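PDB 6IF3: Arf-GAP with coiled-coil, ANK repeat and PH domain-containing protein 2 from Homo sapiens, which acts as a GTPase-activating protein for ARF6 and uses its ankyrin repeats, the part contained in this chain, to interact with RAB35. Local coordinates for residues R159-Q163 with M164-N168; A27-A31 with H32-V36; E110-D113 with P114-A118. One frame throughout, in Å; residues are numbered along the deposited sequence.

Interaction 1 (R159-Q163 with M164-N168)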
loop_
_atom_site.group_PDB
_atom_site.type_symbol
_atom_site.label_atom_id
_atom_site.label_comp_id
_atom_site.label_asym_id
_atom_site.label_seq_id
_atom_site.Cartn_x
_atom_site.Cartn_y
_atom_site.Cartn_z
ATOM N N ARG A 159 -11.285 0.767 6.677
ATOM C CA ARG A 159 -10.692 1.022 7.976
ATOM C C ARG A 159 -9.423 1.849 7.815
ATOM O O ARG A 159 -9.181 2.797 8.578
ATOM C CB ARG A 159 -10.365 -0.290 8.697
ATOM C CG ARG A 159 -9.930 -0.047 10.162
ATOM C CD ARG A 159 -9.620 -1.340 10.849
ATOM N NE ARG A 159 -9.455 -1.166 12.286
ATOM C CZ ARG A 159 -9.268 -2.174 13.130
ATOM N NH1 ARG A 159 -9.207 -3.415 12.644
ATOM N NH2 ARG A 159 -9.170 -1.957 14.442
ATOM N N ASP A 160 -8.617 1.498 6.821
ATOM C CA ASP A 160 -7.391 2.268 6.538
ATOM C C ASP A 160 -7.687 3.702 6.068
ATOM O O ASP A 160 -6.904 4.621 6.377
ATOM C CB ASP A 160 -6.562 1.562 5.480
ATOM C CG ASP A 160 -6.150 0.182 5.923
ATOM O OD1 ASP A 160 -5.849 0.029 7.115
ATOM O OD2 ASP A 160 -6.145 -0.746 5.101
ATOM N N PHE A 161 -8.786 3.879 5.342
ATOM C CA PHE A 161 -9.200 5.184 4.867
ATOM C C PHE A 161 -9.738 6.042 6.031
ATOM O O PHE A 161 -9.614 7.291 6.015
ATOM C CB PHE A 161 -10.287 5.048 3.758
ATOM C CG PHE A 161 -11.016 6.325 3.507
ATOM C CD1 PHE A 161 -10.344 7.411 2.967
ATOM C CD2 PHE A 161 -12.354 6.483 3.911
ATOM C CE1 PHE A 161 -10.973 8.643 2.815
ATOM C CE2 PHE A 161 -12.981 7.706 3.758
ATOM C CZ PHE A 161 -12.296 8.774 3.193
ATOM N N SER A 162 -10.354 5.395 7.024
ATOM C CA SER A 162 -11.186 6.105 7.999
ATOM C C SER A 162 -10.456 7.221 8.768
ATOM O O SER A 162 -11.101 8.153 9.226
ATOM C CB SER A 162 -11.832 5.122 9.008
ATOM O OG SER A 162 -10.897 4.513 9.901
ATOM N N GLN A 163 -9.130 7.167 8.875
ATOM C CA GLN A 163 -8.431 8.256 9.568
ATOM C C GLN A 163 -7.567 9.094 8.629
ATOM O O GLN A 163 -6.840 9.984 9.088
ATOM C CB GLN A 163 -7.574 7.712 10.717
ATOM C CG GLN A 163 -8.362 7.028 11.818
ATOM C CD GLN A 163 -9.206 7.960 12.700
ATOM O OE1 GLN A 163 -9.442 9.122 12.385
ATOM N NE2 GLN A 163 -9.664 7.429 13.821
ATOM N N MET A 164 -7.669 8.826 7.328
ATOM C CA MET A 164 -7.057 9.671 6.288
ATOM C C MET A 164 -7.924 10.897 5.966
ATOM O O MET A 164 -9.146 10.861 6.122
ATOM C CB MET A 164 -6.859 8.909 4.991
ATOM C CG MET A 164 -6.106 7.612 5.073
ATOM S SD MET A 164 -6.140 6.914 3.402
ATOM C CE MET A 164 -5.085 5.475 3.634
ATOM N N ALA A 165 -7.301 11.959 5.465
ATOM C CA ALA A 165 -8.060 13.097 4.948
ATOM C C ALA A 165 -8.859 12.671 3.716
ATOM O O ALA A 165 -8.353 11.942 2.860
ATOM C CB ALA A 165 -7.139 14.247 4.613
ATOM N N SER A 166 -10.106 13.128 3.625
ATOM C CA SER A 166 -10.988 12.708 2.538
ATOM C C SER A 166 -10.551 13.317 1.195
ATOM O O SER A 166 -10.927 12.826 0.128
ATOM C CB SER A 166 -12.439 13.093 2.863
ATOM O OG SER A 166 -13.361 12.454 1.993
ATOM N N ASN A 167 -9.741 14.375 1.268
ATOM C CA ASN A 167 -9.279 15.111 0.099
ATOM C C ASN A 167 -8.095 16.013 0.449
ATOM O O ASN A 167 -7.710 16.125 1.614
ATOM C CB ASN A 167 -10.409 15.962 -0.482
ATOM C CG ASN A 167 -10.843 17.072 0.466
ATOM O OD1 ASN A 167 -11.610 16.841 1.401
ATOM N ND2 ASN A 167 -10.330 18.276 0.245
ATOM N N ASN A 168 -7.523 16.665 -0.558
ATOM C CA ASN A 168 -6.493 17.661 -0.304
ATOM C C ASN A 168 -6.895 18.978 -0.972
ATOM O O ASN A 168 -6.809 19.114 -2.201
ATOM C CB ASN A 168 -5.125 17.167 -0.797
ATOM C CG ASN A 168 -4.050 18.257 -0.779
ATOM O OD1 ASN A 168 -4.159 19.262 -0.071
ATOM N ND2 ASN A 168 -2.991 18.039 -1.551
HETATM O O HOH W 1 -11.616 9.446 6.379
#

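Interaction 2 (A27-A31 with H32-V36)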
loop_
_atom_site.group_PDB
_atom_site.type_symbol
_atom_site.label_atom_id
_atom_site.label_comp_id
_atom_site.label_asym_id
_atom_site.label_seq_id
_atom_site.Cartn_x
_atom_site.Cartn_y
_atom_site.Cartn_z
ATOM N N ALA A 27 -32.121 12.883 -9.350
ATOM C CA ALA A 27 -33.238 11.948 -9.302
ATOM C C ALA A 27 -34.301 12.357 -10.307
ATOM O O ALA A 27 -34.900 11.505 -10.972
ATOM C CB ALA A 27 -33.813 11.886 -7.888
ATOM N N GLU A 28 -34.543 13.659 -10.413
ATOM C CA GLU A 28 -35.562 14.146 -11.341
ATOM C C GLU A 28 -35.160 13.826 -12.781
ATOM O O GLU A 28 -36.000 13.411 -13.602
ATOM C CB GLU A 28 -35.761 15.649 -11.151
ATOM C CG GLU A 28 -36.725 16.277 -12.124
ATOM C CD GLU A 28 -36.800 17.769 -11.921
ATOM O OE1 GLU A 28 -36.002 18.496 -12.552
ATOM O OE2 GLU A 28 -37.650 18.214 -11.125
ATOM N N ALA A 29 -33.883 14.020 -13.091
ATOM C CA ALA A 29 -33.362 13.707 -14.421
ATOM C C ALA A 29 -33.529 12.222 -14.713
ATOM O O ALA A 29 -33.979 11.850 -15.817
ATOM C CB ALA A 29 -31.901 14.119 -14.530
ATOM N N LEU A 30 -33.219 11.380 -13.723
ATOM C CA LEU A 30 -33.405 9.931 -13.880
ATOM C C LEU A 30 -34.879 9.582 -14.123
ATOM O O LEU A 30 -35.194 8.753 -14.997
ATOM C CB LEU A 30 -32.874 9.176 -12.649
ATOM C CG LEU A 30 -31.341 9.174 -12.552
ATOM C CD1 LEU A 30 -30.981 8.614 -11.192
ATOM C CD2 LEU A 30 -30.655 8.341 -13.649
ATOM N N ALA A 31 -35.778 10.227 -13.380
ATOM C CA ALA A 31 -37.218 9.974 -13.527
ATOM C C ALA A 31 -37.704 10.333 -14.921
ATOM O O ALA A 31 -38.698 9.778 -15.399
ATOM C CB ALA A 31 -38.020 10.749 -12.469
ATOM N N HIS A 32 -37.005 11.255 -15.575
ATOM C CA HIS A 32 -37.377 11.695 -16.918
ATOM C C HIS A 32 -36.655 10.884 -17.993
ATOM O O HIS A 32 -36.738 11.212 -19.183
ATOM C CB HIS A 32 -37.063 13.188 -17.112
ATOM C CG HIS A 32 -37.889 14.112 -16.265
ATOM N ND1 HIS A 32 -39.035 13.711 -15.612
ATOM C CD2 HIS A 32 -37.727 15.424 -15.964
ATOM C CE1 HIS A 32 -39.551 14.736 -14.958
ATOM N NE2 HIS A 32 -38.772 15.787 -15.148
ATOM N N GLY A 33 -35.920 9.859 -17.572
ATOM C CA GLY A 33 -35.216 8.976 -18.486
ATOM C C GLY A 33 -33.746 9.267 -18.767
ATOM O O GLY A 33 -33.220 8.772 -19.769
ATOM N N ALA A 34 -33.080 10.062 -17.924
ATOM C CA ALA A 34 -31.650 10.259 -18.096
ATOM C C ALA A 34 -30.905 8.924 -18.033
ATOM O O ALA A 34 -31.183 8.061 -17.185
ATOM C CB ALA A 34 -31.078 11.204 -17.024
ATOM N N ASP A 35 -29.962 8.765 -18.936
ATOM C CA ASP A 35 -29.021 7.662 -18.876
ATOM C C ASP A 35 -27.970 7.993 -17.837
ATOM O O ASP A 35 -27.228 8.978 -17.977
ATOM C CB ASP A 35 -28.393 7.433 -20.231
ATOM C CG ASP A 35 -27.560 6.171 -20.302
ATOM O OD1 ASP A 35 -27.291 5.536 -19.251
ATOM O OD2 ASP A 35 -27.198 5.814 -21.451
ATOM N N VAL A 36 -27.884 7.149 -16.825
ATOM C CA VAL A 36 -26.913 7.383 -15.773
ATOM C C VAL A 36 -25.469 7.364 -16.338
ATOM O O VAL A 36 -24.550 7.918 -15.713
ATOM C CB VAL A 36 -27.100 6.332 -14.658
ATOM C CG1 VAL A 36 -26.743 4.907 -15.162
ATOM C CG2 VAL A 36 -26.361 6.717 -13.388
HETATM O O HOH W 2 -33.580 6.989 -16.181
#

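Interaction 3 (E110-D113 with P114-A118)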
loop_
_atom_site.group_PDB
_atom_site.type_symbol
_atom_site.label_atom_id
_atom_site.label_comp_id
_atom_site.label_asym_id
_atom_site.label_seq_id
_atom_site.Cartn_x
_atom_site.Cartn_y
_atom_site.Cartn_z
ATOM N N GLU A 110 -2.736 8.326 -22.685
ATOM C CA GLU A 110 -1.321 8.639 -22.535
ATOM C C GLU A 110 -0.540 7.511 -21.866
ATOM O O GLU A 110 0.673 7.618 -21.685
ATOM C CB GLU A 110 -1.150 9.919 -21.730
ATOM C CG GLU A 110 -1.558 11.128 -22.481
ATOM C CD GLU A 110 -1.089 12.380 -21.801
ATOM O OE1 GLU A 110 -0.879 12.334 -20.570
ATOM O OE2 GLU A 110 -0.886 13.397 -22.507
ATOM N N GLY A 111 -1.237 6.443 -21.493
ATOM C CA GLY A 111 -0.592 5.278 -20.914
ATOM C C GLY A 111 -0.459 5.276 -19.396
ATOM O O GLY A 111 0.260 4.437 -18.838
ATOM N N LYS A 112 -1.114 6.211 -18.719
ATOM C CA LYS A 112 -0.969 6.309 -17.257
ATOM C C LYS A 112 -2.079 5.585 -16.495
ATOM O O LYS A 112 -3.259 5.696 -16.837
ATOM C CB LYS A 112 -0.942 7.779 -16.822
ATOM C CG LYS A 112 0.149 8.605 -17.476
ATOM C CD LYS A 112 0.170 10.038 -16.961
ATOM C CE LYS A 112 1.333 10.819 -17.562
ATOM N NZ LYS A 112 1.502 12.196 -17.005
ATOM N N ASP A 113 -1.705 4.839 -15.449
ATOM C CA ASP A 113 -2.702 4.282 -14.542
ATOM C C ASP A 113 -2.751 5.077 -13.237
ATOM O O ASP A 113 -1.874 5.911 -12.978
ATOM C CB ASP A 113 -2.471 2.750 -14.288
ATOM C CG ASP A 113 -1.190 2.409 -13.585
ATOM O OD1 ASP A 113 -0.506 3.261 -12.986
ATOM O OD2 ASP A 113 -0.872 1.196 -13.635
ATOM N N PRO A 114 -3.783 4.824 -12.415
ATOM C CA PRO A 114 -3.919 5.606 -11.192
ATOM C C PRO A 114 -2.730 5.485 -10.276
ATOM O O PRO A 114 -2.331 6.491 -9.694
ATOM C CB PRO A 114 -5.162 5.014 -10.552
ATOM C CG PRO A 114 -6.034 4.715 -11.729
ATOM C CD PRO A 114 -5.046 4.137 -12.750
ATOM N N LEU A 115 -2.151 4.298 -10.182
ATOM C CA LEU A 115 -0.988 4.145 -9.294
ATOM C C LEU A 115 0.191 5.013 -9.772
ATOM O O LEU A 115 0.829 5.669 -8.940
ATOM C CB LEU A 115 -0.520 2.678 -9.203
ATOM C CG LEU A 115 0.695 2.445 -8.283
ATOM C CD1 LEU A 115 0.386 2.823 -6.824
ATOM C CD2 LEU A 115 1.179 0.982 -8.414
ATOM N N SER A 116 0.462 5.049 -11.070
ATOM C CA SER A 116 1.611 5.837 -11.554
ATOM C C SER A 116 1.377 7.312 -11.218
ATOM O O SER A 116 2.297 8.028 -10.858
ATOM C CB SER A 116 1.847 5.627 -13.049
ATOM O OG SER A 116 0.850 6.249 -13.847
ATOM N N ILE A 117 0.141 7.758 -11.347
ATOM C CA ILE A 117 -0.223 9.149 -11.062
ATOM C C ILE A 117 -0.012 9.455 -9.573
ATOM O O ILE A 117 0.653 10.442 -9.225
ATOM C CB ILE A 117 -1.671 9.400 -11.502
ATOM C CG1 ILE A 117 -1.731 9.279 -13.019
ATOM C CG2 ILE A 117 -2.172 10.773 -11.027
ATOM C CD1 ILE A 117 -3.134 9.280 -13.560
ATOM N N ALA A 118 -0.562 8.606 -8.716
ATOM C CA ALA A 118 -0.392 8.762 -7.258
ATOM C C ALA A 118 1.056 8.715 -6.789
ATOM O O ALA A 118 1.429 9.465 -5.889
ATOM C CB ALA A 118 -1.243 7.688 -6.544
#

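Interaction 1 (R159-Q163 with M164-N168)
The carbonyl oxygen of Phe161 accepts from Met164 N and is also approached by a water, where helix 157-161 gives way to loop. Met164 N donates to Phe161 O at 2.8 Å, from above the carbonyl plane, with an N-H...O angle of 148°. This bond closes a type I beta turn from Phe161 to Met164. The water lies within hydrogen-bonding distance of both Phe161 O and Met164 O, 2.9 Å from the latter, and so sits between the two ends of the turn; it also lies over one face of the Phe161 ring, offset toward its rim. At the end of the turn, Met164 runs its side chain back along the helix end. Its CG stands anti to the carbonyl carbon (chi1 -54°) and the chain beyond is extended, which carries CE to 3.4 Å from Asp160 O, while SD passes obliquely by the Phe161 ring, 4.3 Å from CD1. Two residues beyond Met164, Ser166 approaches the ring at its edge, OG 4.0 Å from Phe161 CZ. Within the turn, Ser162 OG reaches back to donate to Arg159 O at 2.8 Å. Phe161 also packs on Thr91 and Cys95 of helix 91-99, and Met164 on Leu129 of helix 124-141, so the turn is seated against the ankyrin-repeat helices. Outside the turn, Asp160 OD1 forms a salt bridge with a basic side chain of the other protein chain of the assembly, and Met164 touches an apolar side chain of that chain. The chemistry thus divides: a backbone bond closes the turn and a water lies across it, whereas the Met164 side chain supplies apolar contact to the helices and to the other protein's chain.

Interaction 2 (A27-A31 with H32-V36)
His32 lays its imidazole over the carbonyl oxygen of Glu28, which sits 3.3 Å above one ring face and offset toward the rim. A Schellman motif ends helix 23-31 here: Ala34 N donates to Ala29 O at 2.9 Å, and inside that loop Gly33 N donates to Leu30 O with an N-H...O angle of 154°. Gly33, the C-prime residue, has a positive phi, where a side chain would jam against the preceding carbonyl oxygen. His32 N makes weak bonds to both Glu28 O and Ala29 O. With CG anti to its carbonyl carbon (chi1 -66°), the histidine folds back over the last turn, and NE2 comes 3.7 Å from Glu28 CG. The Glu28 carboxylate is nearly parallel to the ring plane, 13° apart, yet its OE1 stays 4.7 Å from His32 NE2. On the apolar side Ala34 directs its methyl toward the helix, CB 3.9 Å from Ala29 CB; both alanines also pack on Leu14 of helix 10-19, joining the turn to the neighbouring helix of the ankyrin array. Leu30 CD2 reaches Val36 CB at 4.2 Å, and a water donates to both Leu30 O and Ala34 O, the latter at 2.8 Å.

Interaction 3 (E110-D113 with P114-A118)
The backbone passes from an extended Asp113 (psi 168°) straight into helix 114-120, whose first turn closes when Ile117 N donates to Asp113 O at 3.2 Å, nearly along the C=O axis. That oxygen takes a second bond, from Ser116 OG at 2.9 Å, the hydroxyl tilted 17° from the carbonyl plane. Asp113 uses its side chain as well: CG lies between the backbone N and the carbonyl carbon (chi1 64°), which curls the carboxylate over the helix start and lets OD1 accept from Ser116 N at 2.8 Å. Replacing Asp113 with an alanine would probably leave Ser116 N without its capping acceptor and deprive the start of the helix of a negative charge. The other carboxylate oxygen, OD2, has a long, weak ion pair with Arg134. Alongside, Lys112 CB rests 3.8 Å from Ser116 OG and 4.2 Å from Ile117 CG1, while its extended chain leads away. Pro114 packs on Leu82 and Thr86 of helix 81-88 and on Leu130 of helix 124-141, setting the capped end between its neighbours. An aspartate N-cap followed by proline at N1 thus opens the first helix of ANK 3, where the loop hands over to the helix-turn-helix of an ankyrin repeat.

All three contacts lie at helix ends; interactions 2 and 3 belong to the ankyrin array, where interaction 3 opens a helix and interaction 2 terminates one, and interaction 1 follows the short helix 157-161 beyond the repeats. They do not touch. Interaction 2 is far from both others, its centre 32 Å from that of interaction 1 and 33 Å from that of interaction 3, on the opposite side of the chain's centre. Interactions 1 and 3 are closer, 21 Å between centres and about 11 Å between nearest atoms, and helix 124-141 packs against both. Among the three, interaction 1 alone is touched by the other protein chain of the assembly.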